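Local coordinates for nucleoside-triphosphatase THEP1 (PDB 1YE8), which hydrolyses nucleoside triphosphates (ATP, GTP, CTP, TTP and UTP) to the diphosphate and phosphate, and has no kinase activity, at residues A[4-9]-A[135-140]; A[29-34]-A[47-52]; A[57-62]-A[73-78]; A[79-84]-A[115-120]; A[103-108]-A[131-136]. All blocks are in the same frame, centred on the assembly; numbering follows the deposited sequence.

How the interactions relate
Interactions 1 and 5 are the buried core of the parallel sheet: both use strand 132-136, between strands 2-6 and 102-105, sharing Ala135 and Thr136. Aliphatic side chains fill both, with polar groups gathered where the strands run out toward the probable nucleotide site. Interactions 2 and 3 belong to the antiparallel sheet, joined through strands 46-51 and 56-61; interaction 2 is partly buried and touches interaction 5 through Thr33 and Asp106, whereas interaction 3 lies farther from the chain's centre and mixes backbone bonds with a lysine over a tyrosine. Interaction 4, partly buried, pairs helices by an aromatic stack and a carboxylate bonded to a helix-capping serine, and its Phe80 and Phe118 meet Phe31 of interaction 2.

Interaction 1 of 5, residues A[4-9]-A[135-140]; sequences IITGEP and ATIPIR. With NA (sodium ion), chain C.
A threonine hydroxyl lodged between two successive carbonyls marks this contact: Thr6 OG1 lies 2.9 Å from Ile137 O, while Pro138 O is 3.0 Å from the same Thr6 OG1. The Thr6 hydroxyl reaches this place because OG1 stands opposite the backbone N (chi1 -168°), which leaves CG2 to meet Ile139 CD1 at 3.7 Å, the two side chains crossing at about a right angle. Upstream, strands 2-6 and 132-136 run parallel: Ile5 N donates to Ala135 O at 2.8 Å in a nearly straight bond (171°), and Ile137 N returns one to Ile5 O. On the face that Ile4 shares with Ala135, Ile4 CG2 packs on Ile137 CD1 at 3.7 Å. Past the strands a water takes over, donating to Gly7 O and accepting from Ile139 N. Gly7 has backbone angles (phi 152°) at which a CB would crowd the Thr6 carbonyl, consistent with a glycine at this position of the P-loop, the inferred ATP-binding loop. Glu8 then gives its backbone O to the sodium ion at 2.5 Å, with Lys13 also in the metal site, while its carboxylate OE1 rests on Ile139 CG2 at 3.7 Å. Arg150 donates to Pro138 O and weakly to Thr6 OG1; its positive charge would probably offset the gathering of lone pairs around the hydroxyl.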
# COMPACT_ATOMS: atom_id res chain seq x y z
N ILE A 4 -7.48 -5.45 -3.32
CA ILE A 4 -7.27 -4.04 -3.63
C ILE A 4 -8.33 -3.25 -2.90
O ILE A 4 -9.53 -3.40 -3.16
CB ILE A 4 -7.36 -3.79 -5.15
CG1 ILE A 4 -6.34 -4.65 -5.89
CG2 ILE A 4 -7.13 -2.30 -5.43
CD1 ILE A 4 -6.37 -4.53 -7.37
N ILE A 5 -7.89 -2.39 -1.98
CA ILE A 5 -8.79 -1.57 -1.17
C ILE A 5 -8.73 -0.13 -1.66
O ILE A 5 -7.67 0.48 -1.76
CB ILE A 5 -8.39 -1.63 0.32
CG1 ILE A 5 -8.43 -3.07 0.84
CG2 ILE A 5 -9.30 -0.71 1.16
CD1 ILE A 5 -7.61 -3.30 2.10
N THR A 6 -9.90 0.41 -2.00
CA THR A 6 -10.00 1.78 -2.46
C THR A 6 -11.07 2.51 -1.66
O THR A 6 -11.75 1.90 -0.84
CB THR A 6 -10.22 1.78 -4.00
OG1 THR A 6 -10.03 3.10 -4.53
CG2 THR A 6 -11.65 1.33 -4.42
N GLY A 7 -11.17 3.82 -1.85
CA GLY A 7 -12.17 4.60 -1.14
C GLY A 7 -11.71 6.02 -0.96
O GLY A 7 -10.57 6.37 -1.28
N GLU A 8 -12.60 6.85 -0.42
CA GLU A 8 -12.33 8.28 -0.30
C GLU A 8 -11.17 8.56 0.64
O GLU A 8 -10.92 7.78 1.57
CB GLU A 8 -13.60 9.04 0.15
CG GLU A 8 -14.89 8.81 -0.66
CD GLU A 8 -14.83 9.22 -2.14
OE1 GLU A 8 -14.12 10.23 -2.44
OE2 GLU A 8 -15.52 8.57 -3.02
N PRO A 9 -10.44 9.66 0.44
CA PRO A 9 -9.41 10.07 1.40
C PRO A 9 -10.04 10.18 2.79
O PRO A 9 -11.13 10.74 2.90
CB PRO A 9 -9.01 11.46 0.91
CG PRO A 9 -9.35 11.48 -0.52
CD PRO A 9 -10.55 10.60 -0.69
N ALA A 135 -3.26 -4.30 -1.08
CA ALA A 135 -2.76 -2.98 -1.52
C ALA A 135 -3.92 -2.00 -1.51
O ALA A 135 -5.09 -2.39 -1.62
CB ALA A 135 -2.15 -3.05 -2.90
N THR A 136 -3.59 -0.72 -1.37
CA THR A 136 -4.61 0.32 -1.45
C THR A 136 -4.32 1.22 -2.65
O THR A 136 -3.15 1.42 -3.05
CB THR A 136 -4.62 1.19 -0.19
OG1 THR A 136 -3.31 1.74 0.02
CG2 THR A 136 -4.94 0.34 1.04
N ILE A 137 -5.39 1.77 -3.20
CA ILE A 137 -5.31 2.78 -4.26
C ILE A 137 -6.33 3.86 -4.00
O ILE A 137 -7.37 3.60 -3.39
CB ILE A 137 -5.54 2.18 -5.69
CG1 ILE A 137 -6.88 1.43 -5.78
CG2 ILE A 137 -4.34 1.33 -6.12
CD1 ILE A 137 -7.21 0.99 -7.19
N PRO A 138 -6.06 5.06 -4.49
CA PRO A 138 -7.05 6.13 -4.38
C PRO A 138 -8.28 5.83 -5.23
O PRO A 138 -8.26 4.95 -6.11
CB PRO A 138 -6.30 7.38 -4.88
CG PRO A 138 -5.11 6.89 -5.60
CD PRO A 138 -4.82 5.50 -5.17
N ILE A 139 -9.38 6.52 -4.92
CA ILE A 139 -10.65 6.28 -5.62
C ILE A 139 -10.69 6.91 -7.01
O ILE A 139 -11.48 6.51 -7.86
CB ILE A 139 -11.84 6.73 -4.73
CG1 ILE A 139 -13.17 6.12 -5.21
CG2 ILE A 139 -11.92 8.24 -4.65
CD1 ILE A 139 -13.27 4.60 -5.09
N ARG A 140 -9.82 7.88 -7.25
CA ARG A 140 -9.70 8.48 -8.57
C ARG A 140 -8.45 7.97 -9.28
O ARG A 140 -7.46 7.58 -8.63
CB ARG A 140 -9.67 10.01 -8.48
CG ARG A 140 -11.00 10.64 -8.00
CD ARG A 140 -10.98 12.16 -7.85
NE ARG A 140 -9.81 12.64 -7.10
CZ ARG A 140 -8.72 13.20 -7.64
NH1 ARG A 140 -8.62 13.36 -8.95
NH2 ARG A 140 -7.73 13.58 -6.85
NA NA C . -8.70 6.81 2.06
O HOH W 1 -8.98 8.21 -2.59
O HOH W 2 -5.78 6.62 1.49

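Interaction 2 of 5, residues A[29-34]-A[47-52]; sequences IGFWTE and FRIITT
Glu34 OE2 is held by two donors, Trp32 NE1 at 3.0 Å and, in a salt bridge, Lys18, while Ile50 CD1 lies against the carboxylate, 3.4 Å from Glu34 CD. The indole N-H meets OE2 on its anti side, with the oxygen close to the ring plane. Trp32 CG, between the backbone N and the carbonyl carbon (chi1 61°), lays the ring over Ile50, whose CB stands 4.1 Å from the centroid of the Trp32 five-membered ring, a CH-pi contact. This side chain also packs on Thr14 and Asp106, of the inferred and predicted ATP sites. With an alanine here, Ile50 CB and CG2 would probably lose the ring that covers them, and Glu34 OE2 one of its two donors. On the sheet's other side Ile49 CD1 sits 3.7 Å from the Phe31 ring centroid. The hairpin's hydrogen-bonded pairs are Trp32-Ile50 (both N-O 2.9 Å) and Glu34-Arg48 (both N-O 2.8 Å); Thr52 OG1 accepts from Gly30 N. Two donors on one oxygen should favour a charged Glu34 and hold the indole's rotation.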
# COMPACT_ATOMS: atom_id res chain seq x y z
N ILE A 29 4.19 -8.82 5.19
CA ILE A 29 5.48 -8.13 4.97
C ILE A 29 5.26 -6.97 4.01
O ILE A 29 4.72 -7.17 2.91
CB ILE A 29 6.58 -9.08 4.41
CG1 ILE A 29 6.69 -10.40 5.19
CG2 ILE A 29 7.91 -8.35 4.36
CD1 ILE A 29 7.45 -11.53 4.42
N GLY A 30 5.67 -5.77 4.39
CA GLY A 30 5.51 -4.61 3.52
C GLY A 30 5.46 -3.32 4.30
O GLY A 30 6.21 -3.14 5.26
N PHE A 31 4.58 -2.41 3.89
CA PHE A 31 4.51 -1.12 4.55
C PHE A 31 3.15 -0.50 4.42
O PHE A 31 2.37 -0.85 3.49
CB PHE A 31 5.61 -0.16 4.03
CG PHE A 31 5.37 0.34 2.61
CD1 PHE A 31 4.53 1.41 2.36
CD2 PHE A 31 5.98 -0.29 1.53
CE1 PHE A 31 4.30 1.86 1.07
CE2 PHE A 31 5.74 0.15 0.23
CZ PHE A 31 4.91 1.24 0.00
N TRP A 32 2.90 0.47 5.30
CA TRP A 32 1.75 1.35 5.17
C TRP A 32 2.18 2.79 5.35
O TRP A 32 3.36 3.08 5.60
CB TRP A 32 0.60 0.96 6.13
CG TRP A 32 0.96 1.01 7.60
CD1 TRP A 32 0.81 2.07 8.45
CD2 TRP A 32 1.55 -0.04 8.36
NE1 TRP A 32 1.26 1.73 9.71
CE2 TRP A 32 1.72 0.44 9.68
CE3 TRP A 32 1.94 -1.36 8.07
CZ2 TRP A 32 2.27 -0.35 10.71
CZ3 TRP A 32 2.49 -2.14 9.10
CH2 TRP A 32 2.64 -1.62 10.39
N THR A 33 1.23 3.70 5.15
CA THR A 33 1.54 5.13 5.14
C THR A 33 0.62 5.86 6.10
O THR A 33 -0.61 5.81 5.96
CB THR A 33 1.41 5.67 3.70
OG1 THR A 33 2.42 5.08 2.87
CG2 THR A 33 1.71 7.18 3.63
N GLU A 34 1.21 6.49 7.11
CA GLU A 34 0.43 7.18 8.12
C GLU A 34 0.56 8.68 8.00
O GLU A 34 1.61 9.19 7.63
CB GLU A 34 0.88 6.76 9.51
CG GLU A 34 0.40 5.36 9.90
CD GLU A 34 0.59 5.04 11.37
OE1 GLU A 34 0.78 5.97 12.20
OE2 GLU A 34 0.55 3.83 11.71
N PHE A 47 3.34 12.83 5.61
CA PHE A 47 3.10 11.39 5.56
C PHE A 47 4.37 10.62 5.87
O PHE A 47 5.46 10.97 5.39
CB PHE A 47 2.56 10.98 4.19
CG PHE A 47 1.26 11.66 3.83
CD1 PHE A 47 1.28 12.92 3.23
CD2 PHE A 47 0.03 11.06 4.12
CE1 PHE A 47 0.09 13.56 2.89
CE2 PHE A 47 -1.16 11.71 3.80
CZ PHE A 47 -1.13 12.96 3.18
N ARG A 48 4.21 9.53 6.61
CA ARG A 48 5.29 8.69 7.09
C ARG A 48 5.09 7.27 6.58
O ARG A 48 4.02 6.70 6.73
CB ARG A 48 5.29 8.69 8.64
CG ARG A 48 6.54 8.12 9.27
CD ARG A 48 6.52 8.10 10.80
NE ARG A 48 5.56 9.03 11.38
CZ ARG A 48 5.87 10.15 12.04
NH1 ARG A 48 7.13 10.53 12.22
NH2 ARG A 48 4.90 10.90 12.53
N ILE A 49 6.12 6.69 5.99
CA ILE A 49 6.09 5.26 5.65
C ILE A 49 6.47 4.49 6.91
O ILE A 49 7.41 4.87 7.62
CB ILE A 49 7.02 4.92 4.43
CG1 ILE A 49 7.03 3.41 4.18
CG2 ILE A 49 8.43 5.50 4.61
CD1 ILE A 49 7.62 2.99 2.84
N ILE A 50 5.72 3.43 7.22
CA ILE A 50 6.00 2.57 8.37
C ILE A 50 6.03 1.15 7.83
O ILE A 50 5.06 0.71 7.21
CB ILE A 50 4.92 2.73 9.45
CG1 ILE A 50 4.83 4.21 9.88
CG2 ILE A 50 5.22 1.79 10.62
CD1 ILE A 50 3.94 4.51 11.09
N THR A 51 7.14 0.43 8.02
CA THR A 51 7.20 -0.95 7.56
C THR A 51 6.69 -1.94 8.58
O THR A 51 6.52 -1.62 9.76
CB THR A 51 8.60 -1.36 7.11
OG1 THR A 51 9.42 -1.56 8.28
CG2 THR A 51 9.27 -0.26 6.25
N THR A 52 6.48 -3.18 8.14
CA THR A 52 6.13 -4.25 9.05
C THR A 52 7.26 -4.61 10.02
O THR A 52 7.03 -5.42 10.93
CB THR A 52 5.73 -5.50 8.27
OG1 THR A 52 6.67 -5.73 7.21
CG2 THR A 52 4.35 -5.30 7.60

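Interaction 3 of 5, residues A[57-62]-A[73-78]; sequences KIFSSK and YGVNVQ
Lys62 lies across the Tyr73 ring: its CG stands 4.2 Å from the ring centroid, a CH-pi contact over the face, and the extended chain carries CE to within 3.5 Å of Tyr73 OH. Next to it Ser60 OG, turned opposite the backbone N (chi1 175°), is brought within 3.4 Å of Tyr73 CB and 3.8 Å of Val75 CG2. Between the backbones, the antiparallel strands 56-61 and 73-75 exchange bonds at Ser61 and Gly74: Ser61 N donates to Gly74 O at 3.0 Å, and Gly74 N reaches Ser61 O from above the carbonyl plane. Asn76 N closes the ladder on Phe59 O at 2.8 Å, and its OD1 caps helix 77-97 by accepting from Tyr79 N. Farther out, Phe59 and Ser60 both face Phe47 in a classic beta bulge, Phe47 meets Tyr73 edge-to-face, and Arg44 bonds Tyr73 OH, fixing the ring's far end. Ser60 OG has no polar partner in the model, and burying this hydroxyl unpaired probably costs some desolvation energy.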
# COMPACT_ATOMS: atom_id res chain seq x y z
N LYS A 57 9.79 6.65 8.40
CA LYS A 57 10.41 7.85 7.85
C LYS A 57 9.37 8.75 7.21
O LYS A 57 8.53 8.27 6.43
CB LYS A 57 11.47 7.50 6.80
CG LYS A 57 12.31 8.72 6.38
CD LYS A 57 13.56 8.32 5.62
CE LYS A 57 14.53 7.56 6.47
NZ LYS A 57 15.09 8.40 7.56
N ILE A 58 9.44 10.05 7.51
CA ILE A 58 8.62 11.03 6.80
C ILE A 58 9.19 11.19 5.40
O ILE A 58 10.35 11.57 5.22
CB ILE A 58 8.60 12.40 7.53
CG1 ILE A 58 7.93 12.25 8.90
CG2 ILE A 58 7.84 13.43 6.67
CD1 ILE A 58 7.97 13.53 9.77
N PHE A 59 8.37 10.90 4.39
CA PHE A 59 8.80 11.06 3.01
C PHE A 59 8.05 12.13 2.23
O PHE A 59 8.41 12.44 1.10
CB PHE A 59 8.72 9.71 2.26
CG PHE A 59 7.31 9.24 1.95
CD1 PHE A 59 6.60 8.48 2.88
CD2 PHE A 59 6.71 9.53 0.73
CE1 PHE A 59 5.29 8.03 2.61
CE2 PHE A 59 5.40 9.09 0.45
CZ PHE A 59 4.70 8.33 1.40
N SER A 60 7.00 12.69 2.82
CA SER A 60 6.25 13.75 2.16
C SER A 60 5.83 14.73 3.24
O SER A 60 5.34 14.32 4.28
CB SER A 60 5.02 13.17 1.48
OG SER A 60 4.21 14.19 0.92
N SER A 61 6.04 16.02 3.00
CA SER A 61 5.76 17.02 4.03
C SER A 61 5.54 18.39 3.42
O SER A 61 6.16 18.74 2.41
CB SER A 61 6.93 17.12 5.04
OG SER A 61 6.70 18.12 6.04
N LYS A 62 4.66 19.17 4.06
CA LYS A 62 4.54 20.59 3.77
C LYS A 62 5.85 21.36 3.98
O LYS A 62 6.03 22.42 3.38
CB LYS A 62 3.40 21.21 4.58
CG LYS A 62 2.04 20.62 4.22
CD LYS A 62 0.88 21.34 4.86
CE LYS A 62 -0.39 20.74 4.35
NZ LYS A 62 -1.53 21.68 4.41
N TYR A 73 2.31 19.39 -0.41
CA TYR A 73 3.25 18.38 0.10
C TYR A 73 4.40 18.14 -0.86
O TYR A 73 4.17 17.76 -2.00
CB TYR A 73 2.51 17.05 0.32
CG TYR A 73 1.42 17.14 1.35
CD1 TYR A 73 1.70 17.01 2.70
CD2 TYR A 73 0.10 17.41 0.97
CE1 TYR A 73 0.69 17.13 3.67
CE2 TYR A 73 -0.90 17.52 1.92
CZ TYR A 73 -0.60 17.38 3.26
OH TYR A 73 -1.59 17.49 4.21
N GLY A 74 5.62 18.36 -0.39
CA GLY A 74 6.82 18.02 -1.14
C GLY A 74 7.20 16.58 -0.86
O GLY A 74 7.26 16.17 0.30
N VAL A 75 7.42 15.82 -1.92
CA VAL A 75 7.75 14.40 -1.81
C VAL A 75 9.24 14.16 -2.02
O VAL A 75 9.83 14.57 -3.04
CB VAL A 75 6.96 13.55 -2.82
CG1 VAL A 75 7.34 12.07 -2.70
CG2 VAL A 75 5.46 13.72 -2.61
N ASN A 76 9.86 13.51 -1.04
CA ASN A 76 11.25 13.10 -1.16
C ASN A 76 11.29 11.63 -1.56
O ASN A 76 11.06 10.71 -0.73
CB ASN A 76 12.00 13.35 0.14
CG ASN A 76 13.49 13.14 -0.02
OD1 ASN A 76 13.92 12.15 -0.62
ND2 ASN A 76 14.29 14.07 0.54
N VAL A 77 11.51 11.42 -2.86
CA VAL A 77 11.47 10.09 -3.45
C VAL A 77 12.52 9.18 -2.81
O VAL A 77 12.27 8.00 -2.58
CB VAL A 77 11.66 10.18 -4.98
CG1 VAL A 77 11.95 8.80 -5.59
CG2 VAL A 77 10.45 10.84 -5.61
N GLN A 78 13.70 9.74 -2.52
CA GLN A 78 14.80 8.99 -1.92
C GLN A 78 14.43 8.52 -0.51
O GLN A 78 14.69 7.37 -0.15
CB GLN A 78 16.08 9.84 -1.93
CG GLN A 78 16.69 10.03 -3.34
CD GLN A 78 15.81 10.85 -4.31
OE1 GLN A 78 15.63 10.45 -5.47
NE2 GLN A 78 15.26 11.98 -3.84

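Interaction 4 of 5, residues A[79-84]-A[115-120]; sequences YFEELA and SKKFRD
The N-terminus of helix 116-126 meets the side of helix 77-97 here, and Ser115, the N-cap residue, carries the junction. Its OG accepts from Phe118 N at 2.9 Å, the capping bond, and gives its own proton to Glu81 OE2 at 2.6 Å, on the anti lone pair of that oxygen. Extended beyond CG (chi2 177°), the Glu81 side chain bridges the two helices, whose segment axes (79-84 and 116-120) come within 10.5 Å. A water donates to Glu81 OE2 and accepts from Lys117 N, adding a second link to the helix start. Lys117 NZ, 4.1 Å from Glu81 OE1, is near but too far for a salt bridge. On the buried side Phe80 turns its edge to the face of Phe118: the ring centroids are 5.2 Å apart and the planes 84° apart, with Phe80 CE2 3.7 Å from Phe118 CG. Were Glu81 an alanine, the Ser115 hydroxyl would probably be left without its acceptor and the bridging water without its carboxylate. Since Ser115 OG both receives and gives, the carboxylate should polarise the cap and, with helix amides close by, is likely to remain ionised.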
# COMPACT_ATOMS: atom_id res chain seq x y z
N TYR A 79 13.79 9.39 0.28
CA TYR A 79 13.37 8.98 1.62
C TYR A 79 12.34 7.86 1.56
O TYR A 79 12.39 6.93 2.36
CB TYR A 79 12.75 10.15 2.38
CG TYR A 79 13.72 11.24 2.82
CD1 TYR A 79 15.09 11.14 2.60
CD2 TYR A 79 13.24 12.35 3.51
CE1 TYR A 79 15.98 12.14 3.03
CE2 TYR A 79 14.11 13.35 3.95
CZ TYR A 79 15.46 13.24 3.70
OH TYR A 79 16.29 14.27 4.15
N PHE A 80 11.42 7.96 0.61
CA PHE A 80 10.42 6.92 0.43
C PHE A 80 11.09 5.60 0.05
O PHE A 80 10.83 4.55 0.66
CB PHE A 80 9.39 7.34 -0.63
CG PHE A 80 8.43 6.25 -1.00
CD1 PHE A 80 7.44 5.88 -0.12
CD2 PHE A 80 8.51 5.61 -2.23
CE1 PHE A 80 6.54 4.85 -0.43
CE2 PHE A 80 7.62 4.59 -2.58
CZ PHE A 80 6.62 4.22 -1.66
N GLU A 81 11.96 5.65 -0.95
CA GLU A 81 12.61 4.45 -1.48
C GLU A 81 13.48 3.77 -0.46
O GLU A 81 13.58 2.55 -0.45
CB GLU A 81 13.44 4.80 -2.72
CG GLU A 81 12.61 5.09 -3.95
CD GLU A 81 13.41 5.51 -5.17
OE1 GLU A 81 14.61 5.84 -5.06
OE2 GLU A 81 12.81 5.56 -6.26
N GLU A 82 14.11 4.56 0.41
CA GLU A 82 15.02 4.03 1.43
C GLU A 82 14.35 2.91 2.23
O GLU A 82 15.00 1.92 2.58
CB GLU A 82 15.46 5.15 2.37
CG GLU A 82 16.59 4.78 3.31
CD GLU A 82 17.02 5.93 4.19
OE1 GLU A 82 16.92 7.09 3.75
OE2 GLU A 82 17.47 5.65 5.33
N LEU A 83 13.06 3.08 2.53
CA LEU A 83 12.32 2.09 3.30
C LEU A 83 11.45 1.20 2.41
O LEU A 83 11.38 -0.00 2.64
CB LEU A 83 11.45 2.78 4.37
CG LEU A 83 12.15 3.08 5.70
CD1 LEU A 83 13.30 4.06 5.53
CD2 LEU A 83 11.13 3.59 6.70
N ALA A 84 10.82 1.77 1.39
CA ALA A 84 9.85 1.02 0.59
C ALA A 84 10.50 -0.08 -0.24
O ALA A 84 9.97 -1.18 -0.33
CB ALA A 84 9.05 1.94 -0.33
N SER A 115 8.21 7.51 -7.57
CA SER A 115 9.38 6.63 -7.60
C SER A 115 9.27 5.61 -8.73
O SER A 115 8.37 4.76 -8.72
CB SER A 115 9.52 5.91 -6.25
OG SER A 115 10.32 4.75 -6.37
N LYS A 116 10.20 5.69 -9.68
CA LYS A 116 10.26 4.74 -10.79
C LYS A 116 10.51 3.34 -10.25
O LYS A 116 9.90 2.37 -10.69
CB LYS A 116 11.34 5.14 -11.81
CG LYS A 116 11.57 4.09 -12.89
CD LYS A 116 12.21 4.68 -14.16
CE LYS A 116 12.78 3.59 -15.06
NZ LYS A 116 11.79 2.51 -15.38
N LYS A 117 11.43 3.22 -9.30
CA LYS A 117 11.71 1.93 -8.71
C LYS A 117 10.44 1.31 -8.12
O LYS A 117 10.19 0.12 -8.28
CB LYS A 117 12.79 2.04 -7.62
CG LYS A 117 14.19 2.34 -8.14
CD LYS A 117 15.14 2.47 -6.98
CE LYS A 117 16.51 2.98 -7.39
NZ LYS A 117 17.41 3.03 -6.20
N PHE A 118 9.64 2.13 -7.44
CA PHE A 118 8.38 1.66 -6.87
C PHE A 118 7.40 1.25 -7.97
O PHE A 118 6.78 0.19 -7.87
CB PHE A 118 7.78 2.75 -5.98
CG PHE A 118 6.47 2.37 -5.32
CD1 PHE A 118 6.41 1.39 -4.31
CD2 PHE A 118 5.31 3.02 -5.69
CE1 PHE A 118 5.19 1.07 -3.68
CE2 PHE A 118 4.09 2.70 -5.07
CZ PHE A 118 4.03 1.73 -4.07
N ARG A 119 7.24 2.09 -8.99
CA ARG A 119 6.33 1.72 -10.09
C ARG A 119 6.69 0.36 -10.70
O ARG A 119 5.82 -0.50 -10.91
CB ARG A 119 6.35 2.78 -11.19
CG ARG A 119 5.82 4.14 -10.79
CD ARG A 119 5.56 5.08 -11.95
NE ARG A 119 6.71 5.33 -12.81
CZ ARG A 119 7.60 6.30 -12.63
NH1 ARG A 119 7.52 7.10 -11.59
NH2 ARG A 119 8.59 6.47 -13.51
N ASP A 120 7.97 0.16 -10.98
CA ASP A 120 8.41 -1.06 -11.65
C ASP A 120 8.20 -2.28 -10.75
O ASP A 120 7.76 -3.33 -11.20
CB ASP A 120 9.88 -0.95 -12.09
CG ASP A 120 10.11 0.12 -13.15
OD1 ASP A 120 9.14 0.54 -13.83
OD2 ASP A 120 11.23 0.62 -13.35
O HOH W 3 13.34 5.64 -8.92
O HOH W 4 16.80 5.23 -3.68

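Interaction 5 of 5, residues A[103-108]-A[131-136]; sequences IIIDEI and VNVVAT
Strands 102-105 and 132-136, neighbours in the central parallel sheet, are the two strands of a beta-alpha-beta unit, with helix 116-126 on the crossover between them. The buried aliphatic faces are packed along their whole length. On one, Ile103 CD1 meets Val131 CG2 at 4.0 Å, Ile105 CB meets Ala135 CB at 4.1 Å, and Ile108 CD1 closes in on the same Ala135 CB at 3.8 Å from the loop beyond. Over the opposite face Ile104 CD1 lies beside Val134 CB, the two side chains pointing the same way, with helix 13-24 covering Ile104. The backbone ladder runs alongside: Ile105 N donates to Val134 O, and Val134 N to Ile103 O at 2.8 Å. The looser side rests on two partly exposed residues. Where strand 132-136 begins, Asn132 sends its side chain away from the contact, to bond Met1 N through OD1. At the other end Glu107 follows a cis peptide and lays its CG 3.4 Å from Thr136 OG1; Ile108 N then ties the loop to Thr136 O at 2.9 Å. Asp106 ends the run of isoleucines as the Walker B aspartate does in P-loop NTPases, consistent with predicted ATP binding; its side chain is about 4 Å from a bound magnesium ion, and its OD2 is hydrogen-bonded to Thr14 OG1. With CG opposite the backbone N (chi1 166°), its other oxygen, OD1, accepts the Thr136 OG1 proton at 2.6 Å, on its anti lone pair.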
# COMPACT_ATOMS: atom_id res chain seq x y z
N ILE A 103 2.03 -9.76 0.86
CA ILE A 103 2.73 -8.49 0.64
C ILE A 103 1.77 -7.35 0.95
O ILE A 103 0.62 -7.38 0.51
CB ILE A 103 3.23 -8.40 -0.82
CG1 ILE A 103 4.12 -9.62 -1.14
CG2 ILE A 103 3.96 -7.08 -1.04
CD1 ILE A 103 4.52 -9.72 -2.60
N ILE A 104 2.25 -6.34 1.68
CA ILE A 104 1.42 -5.21 2.13
C ILE A 104 1.89 -3.92 1.48
O ILE A 104 3.06 -3.57 1.62
CB ILE A 104 1.48 -5.06 3.67
CG1 ILE A 104 1.15 -6.38 4.38
CG2 ILE A 104 0.62 -3.90 4.12
CD1 ILE A 104 -0.27 -6.92 4.20
N ILE A 105 1.01 -3.23 0.75
CA ILE A 105 1.42 -2.00 0.04
C ILE A 105 0.36 -0.91 0.23
O ILE A 105 -0.62 -0.85 -0.54
CB ILE A 105 1.64 -2.26 -1.49
CG1 ILE A 105 2.43 -3.55 -1.76
CG2 ILE A 105 2.37 -1.04 -2.11
CD1 ILE A 105 2.65 -3.83 -3.25
N ASP A 106 0.54 -0.05 1.22
CA ASP A 106 -0.38 1.09 1.40
C ASP A 106 0.51 2.33 1.36
O ASP A 106 1.31 2.55 2.28
CB ASP A 106 -1.12 0.97 2.74
CG ASP A 106 -1.82 2.25 3.15
OD1 ASP A 106 -2.68 2.74 2.38
OD2 ASP A 106 -1.58 2.82 4.22
N GLU A 107 0.43 3.16 0.32
CA GLU A 107 -0.58 3.19 -0.72
C GLU A 107 0.09 3.23 -2.09
O GLU A 107 1.18 3.83 -2.26
CB GLU A 107 -1.43 4.46 -0.53
CG GLU A 107 -2.54 4.62 -1.56
CD GLU A 107 -3.64 5.58 -1.16
OE1 GLU A 107 -3.68 6.10 -0.03
OE2 GLU A 107 -4.50 5.83 -1.99
N ILE A 108 -0.55 2.63 -3.08
CA ILE A 108 -0.16 2.85 -4.46
C ILE A 108 -0.85 4.14 -4.88
O ILE A 108 -1.89 4.13 -5.57
CB ILE A 108 -0.50 1.65 -5.36
CG1 ILE A 108 0.08 0.36 -4.76
CG2 ILE A 108 0.01 1.87 -6.81
CD1 ILE A 108 -0.39 -0.88 -5.41
N VAL A 131 1.81 -14.71 -5.97
CA VAL A 131 1.96 -14.04 -4.68
C VAL A 131 0.66 -13.42 -4.22
O VAL A 131 -0.14 -12.97 -5.05
CB VAL A 131 3.08 -12.95 -4.69
CG1 VAL A 131 4.45 -13.54 -5.02
CG2 VAL A 131 2.77 -11.75 -5.62
N ASN A 132 0.47 -13.40 -2.90
CA ASN A 132 -0.67 -12.72 -2.28
C ASN A 132 -0.32 -11.30 -1.89
O ASN A 132 0.80 -11.02 -1.43
CB ASN A 132 -1.14 -13.48 -1.05
CG ASN A 132 -1.48 -14.92 -1.35
OD1 ASN A 132 -2.28 -15.21 -2.24
ND2 ASN A 132 -0.86 -15.84 -0.62
N VAL A 133 -1.27 -10.38 -2.09
CA VAL A 133 -1.05 -8.96 -1.83
C VAL A 133 -2.29 -8.30 -1.27
O VAL A 133 -3.41 -8.59 -1.70
CB VAL A 133 -0.66 -8.18 -3.13
CG1 VAL A 133 -0.28 -6.72 -2.81
CG2 VAL A 133 0.47 -8.87 -3.91
N VAL A 134 -2.08 -7.40 -0.30
CA VAL A 134 -3.11 -6.42 0.10
C VAL A 134 -2.55 -5.04 -0.22
O VAL A 134 -1.49 -4.66 0.29
CB VAL A 134 -3.44 -6.51 1.60
CG1 VAL A 134 -4.40 -5.39 2.03
CG2 VAL A 134 -4.05 -7.88 1.91
N ALA A 135 -3.26 -4.30 -1.08
CA ALA A 135 -2.76 -2.98 -1.52
C ALA A 135 -3.92 -2.00 -1.51
O ALA A 135 -5.09 -2.39 -1.62
CB ALA A 135 -2.15 -3.05 -2.90
N THR A 136 -3.59 -0.72 -1.37
CA THR A 136 -4.61 0.32 -1.45
C THR A 136 -4.32 1.22 -2.65
O THR A 136 -3.15 1.42 -3.05
CB THR A 136 -4.62 1.19 -0.19
OG1 THR A 136 -3.31 1.74 0.02
CG2 THR A 136 -4.94 0.34 1.04